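Local coordinates for protein succinate-semialdehyde dehydrogenase (Streptococcus pyogenes MGAS1882, PDB 4OGD) that oxidises succinic semialdehyde to succinate, using NADP+ as the cofactor, as a member of the aldehyde dehydrogenase family, at residues A50-V55 and D90-Y95; A56-R61 and V171-A176. All blocks are in the same frame, centred on the assembly; numbering follows the deposited sequence.

Contact 1: A50-V55 and D90-Y95; sequences AQLHQV and DIADYY
Leu52 of helix 45-61 and Ala92 of helix 78-103 meet where the two helices run nearly antiparallel, their local axes 8.1 Å apart at a crossing angle of -163°. A separation this small is possible because a methyl is all that Ala92 puts into the interface. From CB outward, the Leu52 side chain heads toward the other helix, and with CG anti to the backbone N (chi1 -170°) the branch point arrives over the backbone of Ala92, 3.4 Å from Leu52 CG to Ala92 O. There the chain forks. Leu52 CD1 settles on the methyl, 3.8 Å from Ala92 CB, while Leu52 CD2 lies against the carbonyl, 3.3 Å from Ala92 O, and reaches on to CB of Tyr95. The tyrosine ring itself leads off elsewhere, its OH hydrogen-bonded to the carbonyl of Ser439.

Beside this apolar patch sits a histidine-carboxylate pair. His53 ND1 gives its hydrogen to Asp93 OD1 at 2.7 Å, with an N-H...O angle of 164°; the acceptor lies in the ring plane, but the ring approaches OD1 on its anti side and somewhat out of the carboxylate plane. A water donates both to Asp93 OD1 and to the backbone O of His53, tying the carboxylate to the opposite helix a second time. Asp93 OD2 has a second partner in Arg60, whose positive charge would tend to keep the aspartate ionised.

Helix 136-148 packs against the apolar side: Leu52 touches Ile147 and Tyr95 touches Ala143, so helices 45-61, 78-103 and 136-148 meet around Leu52.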
loop_
_atom_site.group_PDB
_atom_site.type_symbol
_atom_site.label_atom_id
_atom_site.label_comp_id
_atom_site.label_asym_id
_atom_site.label_seq_id
_atom_site.Cartn_x
_atom_site.Cartn_y
_atom_site.Cartn_z
ATOM N N ALA A 50 -23.463 -15.614 -3.177
ATOM C CA ALA A 50 -24.837 -15.571 -3.662
ATOM C C ALA A 50 -25.433 -14.179 -3.501
ATOM O O ALA A 50 -26.166 -13.703 -4.370
ATOM C CB ALA A 50 -25.690 -16.597 -2.926
ATOM N N GLN A 51 -25.143 -13.538 -2.377
ATOM C CA GLN A 51 -25.655 -12.197 -2.122
ATOM C C GLN A 51 -25.092 -11.178 -3.111
ATOM O O GLN A 51 -25.807 -10.286 -3.559
ATOM C CB GLN A 51 -25.362 -11.788 -0.674
ATOM C CG GLN A 51 -26.220 -12.543 0.346
ATOM C CD GLN A 51 -25.568 -12.640 1.705
ATOM O OE1 GLN A 51 -24.564 -11.984 1.968
ATOM N NE2 GLN A 51 -26.133 -13.473 2.582
ATOM N N LEU A 52 -23.816 -11.314 -3.462
ATOM C CA LEU A 52 -23.213 -10.415 -4.448
ATOM C C LEU A 52 -23.793 -10.623 -5.853
ATOM O O LEU A 52 -24.030 -9.667 -6.586
ATOM C CB LEU A 52 -21.682 -10.550 -4.448
ATOM C CG LEU A 52 -20.910 -9.504 -5.251
ATOM C CD1 LEU A 52 -21.264 -8.085 -4.808
ATOM C CD2 LEU A 52 -19.408 -9.755 -5.126
ATOM N N HIS A 53 -24.034 -11.872 -6.228
ATOM C CA HIS A 53 -24.781 -12.131 -7.449
ATOM C C HIS A 53 -26.173 -11.491 -7.401
ATOM O O HIS A 53 -26.662 -11.001 -8.417
ATOM C CB HIS A 53 -24.885 -13.635 -7.707
ATOM C CG HIS A 53 -23.649 -14.238 -8.298
ATOM N ND1 HIS A 53 -23.057 -13.748 -9.442
ATOM C CD2 HIS A 53 -22.904 -15.303 -7.916
ATOM C CE1 HIS A 53 -22.001 -14.485 -9.741
ATOM N NE2 HIS A 53 -21.887 -15.436 -8.831
ATOM N N GLN A 54 -26.808 -11.484 -6.225
ATOM C CA GLN A 54 -28.153 -10.922 -6.097
ATOM C C GLN A 54 -28.105 -9.401 -6.199
ATOM O O GLN A 54 -29.038 -8.767 -6.710
ATOM C CB GLN A 54 -28.832 -11.385 -4.793
ATOM C CG GLN A 54 -30.308 -10.944 -4.641
ATOM C CD GLN A 54 -31.220 -11.464 -5.762
ATOM O OE1 GLN A 54 -30.899 -12.430 -6.444
ATOM N NE2 GLN A 54 -32.358 -10.815 -5.944
ATOM N N VAL A 55 -27.007 -8.808 -5.733
ATOM C CA VAL A 55 -26.811 -7.376 -5.926
ATOM C C VAL A 55 -26.831 -7.060 -7.420
ATOM O O VAL A 55 -27.526 -6.143 -7.859
ATOM C CB VAL A 55 -25.494 -6.872 -5.287
ATOM C CG1 VAL A 55 -25.185 -5.460 -5.763
ATOM C CG2 VAL A 55 -25.594 -6.903 -3.779
ATOM N N ASP A 90 -21.530 -6.219 -13.835
ATOM C CA ASP A 90 -20.419 -7.089 -14.230
ATOM C C ASP A 90 -19.329 -7.233 -13.165
ATOM O O ASP A 90 -18.764 -8.316 -12.993
ATOM C CB ASP A 90 -19.821 -6.628 -15.561
ATOM C CG ASP A 90 -20.778 -6.822 -16.725
ATOM O OD1 ASP A 90 -21.743 -7.616 -16.590
ATOM O OD2 ASP A 90 -20.554 -6.194 -17.781
ATOM N N ILE A 91 -19.036 -6.148 -12.458
ATOM C CA ILE A 91 -18.028 -6.200 -11.396
ATOM C C ILE A 91 -18.465 -7.118 -10.247
ATOM O O ILE A 91 -17.677 -7.931 -9.761
ATOM C CB ILE A 91 -17.689 -4.788 -10.873
ATOM C CG1 ILE A 91 -16.998 -3.977 -11.967
ATOM C CG2 ILE A 91 -16.799 -4.878 -9.648
ATOM C CD1 ILE A 91 -16.846 -2.489 -11.636
ATOM N N ALA A 92 -19.721 -6.993 -9.826
ATOM C CA ALA A 92 -20.288 -7.832 -8.770
ATOM C C ALA A 92 -20.253 -9.301 -9.181
ATOM O O ALA A 92 -19.776 -10.158 -8.426
ATOM C CB ALA A 92 -21.719 -7.400 -8.475
ATOM N N ASP A 93 -20.733 -9.595 -10.389
ATOM C CA ASP A 93 -20.715 -10.981 -10.861
ATOM C C ASP A 93 -19.284 -11.505 -10.969
ATOM O O ASP A 93 -19.015 -12.653 -10.619
ATOM C CB ASP A 93 -21.434 -11.122 -12.206
ATOM C CG ASP A 93 -22.949 -11.182 -12.073
ATOM O OD1 ASP A 93 -23.472 -11.646 -11.025
ATOM O OD2 ASP A 93 -23.620 -10.762 -13.040
ATOM N N TYR A 94 -18.364 -10.657 -11.441
ATOM C CA TYR A 94 -16.957 -11.033 -11.559
ATOM C C TYR A 94 -16.375 -11.515 -10.230
ATOM O O TYR A 94 -15.834 -12.610 -10.147
ATOM C CB TYR A 94 -16.154 -9.846 -12.093
ATOM C CG TYR A 94 -14.647 -10.034 -12.196
ATOM C CD1 TYR A 94 -13.799 -9.496 -11.237
ATOM C CD2 TYR A 94 -14.077 -10.704 -13.277
ATOM C CE1 TYR A 94 -12.428 -9.641 -11.334
ATOM C CE2 TYR A 94 -12.705 -10.854 -13.384
ATOM C CZ TYR A 94 -11.885 -10.316 -12.411
ATOM O OH TYR A 94 -10.526 -10.467 -12.531
ATOM N N TYR A 95 -16.494 -10.707 -9.182
ATOM C CA TYR A 95 -15.859 -11.075 -7.921
ATOM C C TYR A 95 -16.548 -12.259 -7.243
ATOM O O TYR A 95 -15.901 -13.063 -6.582
ATOM C CB TYR A 95 -15.732 -9.859 -6.996
ATOM C CG TYR A 95 -14.552 -9.004 -7.393
ATOM C CD1 TYR A 95 -13.254 -9.481 -7.233
ATOM C CD2 TYR A 95 -14.730 -7.738 -7.944
ATOM C CE1 TYR A 95 -12.165 -8.722 -7.602
ATOM C CE2 TYR A 95 -13.645 -6.968 -8.322
ATOM C CZ TYR A 95 -12.366 -7.466 -8.149
ATOM O OH TYR A 95 -11.265 -6.721 -8.515
HETATM O O HOH W 1 -26.175 -12.022 -11.065
#

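Contact 2: A56-R61 and V171-A176; sequences ANILRR and VLEAGA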
loop_
_atom_site.group_PDB
_atom_site.type_symbol
_atom_site.label_atom_id
_atom_site.label_comp_id
_atom_site.label_asym_id
_atom_site.label_seq_id
_atom_site.Cartn_x
_atom_site.Cartn_y
_atom_site.Cartn_z
ATOM N N ALA A 56 -26.083 -7.843 -8.195
ATOM C CA ALA A 56 -26.062 -7.689 -9.647
ATOM C C ALA A 56 -27.457 -7.895 -10.237
ATOM O O ALA A 56 -27.882 -7.158 -11.133
ATOM C CB ALA A 56 -25.065 -8.664 -10.271
ATOM N N ASN A 57 -28.165 -8.899 -9.727
ATOM C CA ASN A 57 -29.520 -9.212 -10.186
ATOM C C ASN A 57 -30.498 -8.058 -9.977
ATOM O O ASN A 57 -31.290 -7.724 -10.868
ATOM C CB ASN A 57 -30.014 -10.462 -9.448
ATOM C CG ASN A 57 -31.233 -11.095 -10.097
ATOM O OD1 ASN A 57 -32.223 -11.375 -9.423
ATOM N ND2 ASN A 57 -31.158 -11.347 -11.397
ATOM N N ILE A 58 -30.451 -7.452 -8.796
ATOM C CA ILE A 58 -31.323 -6.323 -8.491
ATOM C C ILE A 58 -30.943 -5.093 -9.312
ATOM O O ILE A 58 -31.813 -4.333 -9.746
ATOM C CB ILE A 58 -31.323 -5.995 -6.992
ATOM C CG1 ILE A 58 -31.898 -7.173 -6.205
ATOM C CG2 ILE A 58 -32.123 -4.720 -6.718
ATOM C CD1 ILE A 58 -31.635 -7.084 -4.706
ATOM N N LEU A 59 -29.645 -4.898 -9.537
ATOM C CA LEU A 59 -29.197 -3.825 -10.418
ATOM C C LEU A 59 -29.737 -4.001 -11.841
ATOM O O LEU A 59 -30.166 -3.025 -12.470
ATOM C CB LEU A 59 -27.673 -3.719 -10.422
ATOM C CG LEU A 59 -27.075 -3.020 -9.203
ATOM C CD1 LEU A 59 -25.555 -3.157 -9.232
ATOM C CD2 LEU A 59 -27.475 -1.544 -9.162
ATOM N N ARG A 60 -29.746 -5.239 -12.333
ATOM C CA ARG A 60 -30.347 -5.530 -13.633
ATOM C C ARG A 60 -31.837 -5.203 -13.639
ATOM O O ARG A 60 -32.338 -4.529 -14.542
ATOM C CB ARG A 60 -30.172 -7.008 -14.010
ATOM C CG ARG A 60 -28.789 -7.407 -14.480
ATOM C CD ARG A 60 -28.807 -8.858 -14.974
ATOM N NE ARG A 60 -27.519 -9.241 -15.548
ATOM C CZ ARG A 60 -26.547 -9.854 -14.880
ATOM N NH1 ARG A 60 -26.714 -10.193 -13.612
ATOM N NH2 ARG A 60 -25.406 -10.140 -15.492
ATOM N N ARG A 61 -32.539 -5.709 -12.633
ATOM C CA ARG A 61 -33.986 -5.535 -12.520
ATOM C C ARG A 61 -34.388 -4.061 -12.431
ATOM O O ARG A 61 -35.360 -3.613 -13.063
ATOM C CB ARG A 61 -34.494 -6.279 -11.277
ATOM C CG ARG A 61 -36.020 -6.353 -11.175
ATOM C CD ARG A 61 -36.426 -6.839 -9.800
ATOM N NE ARG A 61 -36.215 -5.789 -8.805
ATOM C CZ ARG A 61 -36.081 -6.003 -7.501
ATOM N NH1 ARG A 61 -36.111 -7.244 -7.025
ATOM N NH2 ARG A 61 -35.894 -4.975 -6.677
ATOM N N VAL A 171 -27.759 -3.375 -1.116
ATOM C CA VAL A 171 -27.021 -4.500 -0.554
ATOM C C VAL A 171 -27.860 -5.237 0.500
ATOM O O VAL A 171 -27.847 -6.470 0.568
ATOM C CB VAL A 171 -25.647 -4.029 -0.014
ATOM C CG1 VAL A 171 -24.992 -5.088 0.851
ATOM C CG2 VAL A 171 -24.748 -3.654 -1.182
ATOM N N LEU A 172 -28.599 -4.484 1.307
ATOM C CA LEU A 172 -29.540 -5.077 2.250
ATOM C C LEU A 172 -30.662 -5.816 1.517
ATOM O O LEU A 172 -31.036 -6.930 1.906
ATOM C CB LEU A 172 -30.117 -4.000 3.166
ATOM C CG LEU A 172 -29.088 -3.388 4.121
ATOM C CD1 LEU A 172 -29.634 -2.099 4.702
ATOM C CD2 LEU A 172 -28.737 -4.369 5.229
ATOM N N GLU A 173 -31.183 -5.206 0.456
ATOM C CA GLU A 173 -32.228 -5.840 -0.349
ATOM C C GLU A 173 -31.772 -7.177 -0.927
ATOM O O GLU A 173 -32.568 -8.116 -1.052
ATOM C CB GLU A 173 -32.696 -4.916 -1.478
ATOM C CG GLU A 173 -33.951 -5.440 -2.196
ATOM C CD GLU A 173 -34.418 -4.548 -3.330
ATOM O OE1 GLU A 173 -33.791 -3.495 -3.567
ATOM O OE2 GLU A 173 -35.426 -4.911 -3.986
ATOM N N ALA A 174 -30.488 -7.262 -1.265
ATOM C CA ALA A 174 -29.907 -8.473 -1.835
ATOM C C ALA A 174 -29.721 -9.588 -0.809
ATOM O O ALA A 174 -29.333 -10.707 -1.161
ATOM C CB ALA A 174 -28.581 -8.156 -2.524
ATOM N N GLY A 175 -29.970 -9.275 0.460
ATOM C CA GLY A 175 -29.920 -10.288 1.500
ATOM C C GLY A 175 -28.653 -10.307 2.339
ATOM O O GLY A 175 -28.505 -11.151 3.218
ATOM N N ALA A 176 -27.739 -9.380 2.070
ATOM C CA ALA A 176 -26.500 -9.303 2.834
ATOM C C ALA A 176 -26.807 -8.881 4.261
ATOM O O ALA A 176 -27.733 -8.105 4.496
ATOM C CB ALA A 176 -25.535 -8.309 2.180
#
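Ile58 and Glu173 bury the most surface here, and they do it by packing an aliphatic branch against the stem of a charged side chain. Ile58 CD1 lies 3.8 Å from Glu173 CG and continues to the backbone at the helix end, 3.6 Å from Ala174 CA, with the Ala174 methyl a little farther off. The second branch, CG2, faces the carboxylate, 3.8 Å from Glu173 OE1.

Glu173 is stretched out, CG anti to the backbone N (chi1 -170°) and chi2 likewise extended, which carries its carboxylate past the isoleucine to Arg61. That arginine comes from the opposite direction, its chain bent at chi3, and makes a salt bridge through a single nitrogen: Arg61 NH2 to Glu173 OE2, 2.7 Å, N-H...O angle 162°. The oxygen sits in the guanidinium plane and is met on its syn side, with NH2 tilted out of the carboxylate plane. The two planes are 46° apart, and NH2 to OE2 is the one hydrogen bond between the two groups.

Beyond Glu173 the chain leaves the helix through Gly175, whose positive phi and the bonds from Gly175 N to Leu172 O and Ala176 N to Val171 O make a Schellman motif. The arrangement is thus a Schellman-capped helix C-terminus packed on a neighbouring helix, with an apolar contact inside and a salt bridge at its exposed edge.

Overall arrangement
Both contacts draw on helix 45-61: its 50-55 turns meet helix 78-103 in contact 1, while its 56-61 turns meet the end of helix 161-173 in contact 2. The first is the more buried and covers more surface, 260 Å² against 159 Å²; its polar pair is a histidine N-H to carboxylate bond accompanied by a water, whereas contact 2 puts a charged pair at the solvent-exposed edge. Their centres are 9 Å apart, and they are joined directly: Arg60 of the second contact makes a salt bridge to Asp93 of the first, Arg60 NH2 to Asp93 OD2 being 3.1 Å. Ala56 also packs its methyl against Asp93.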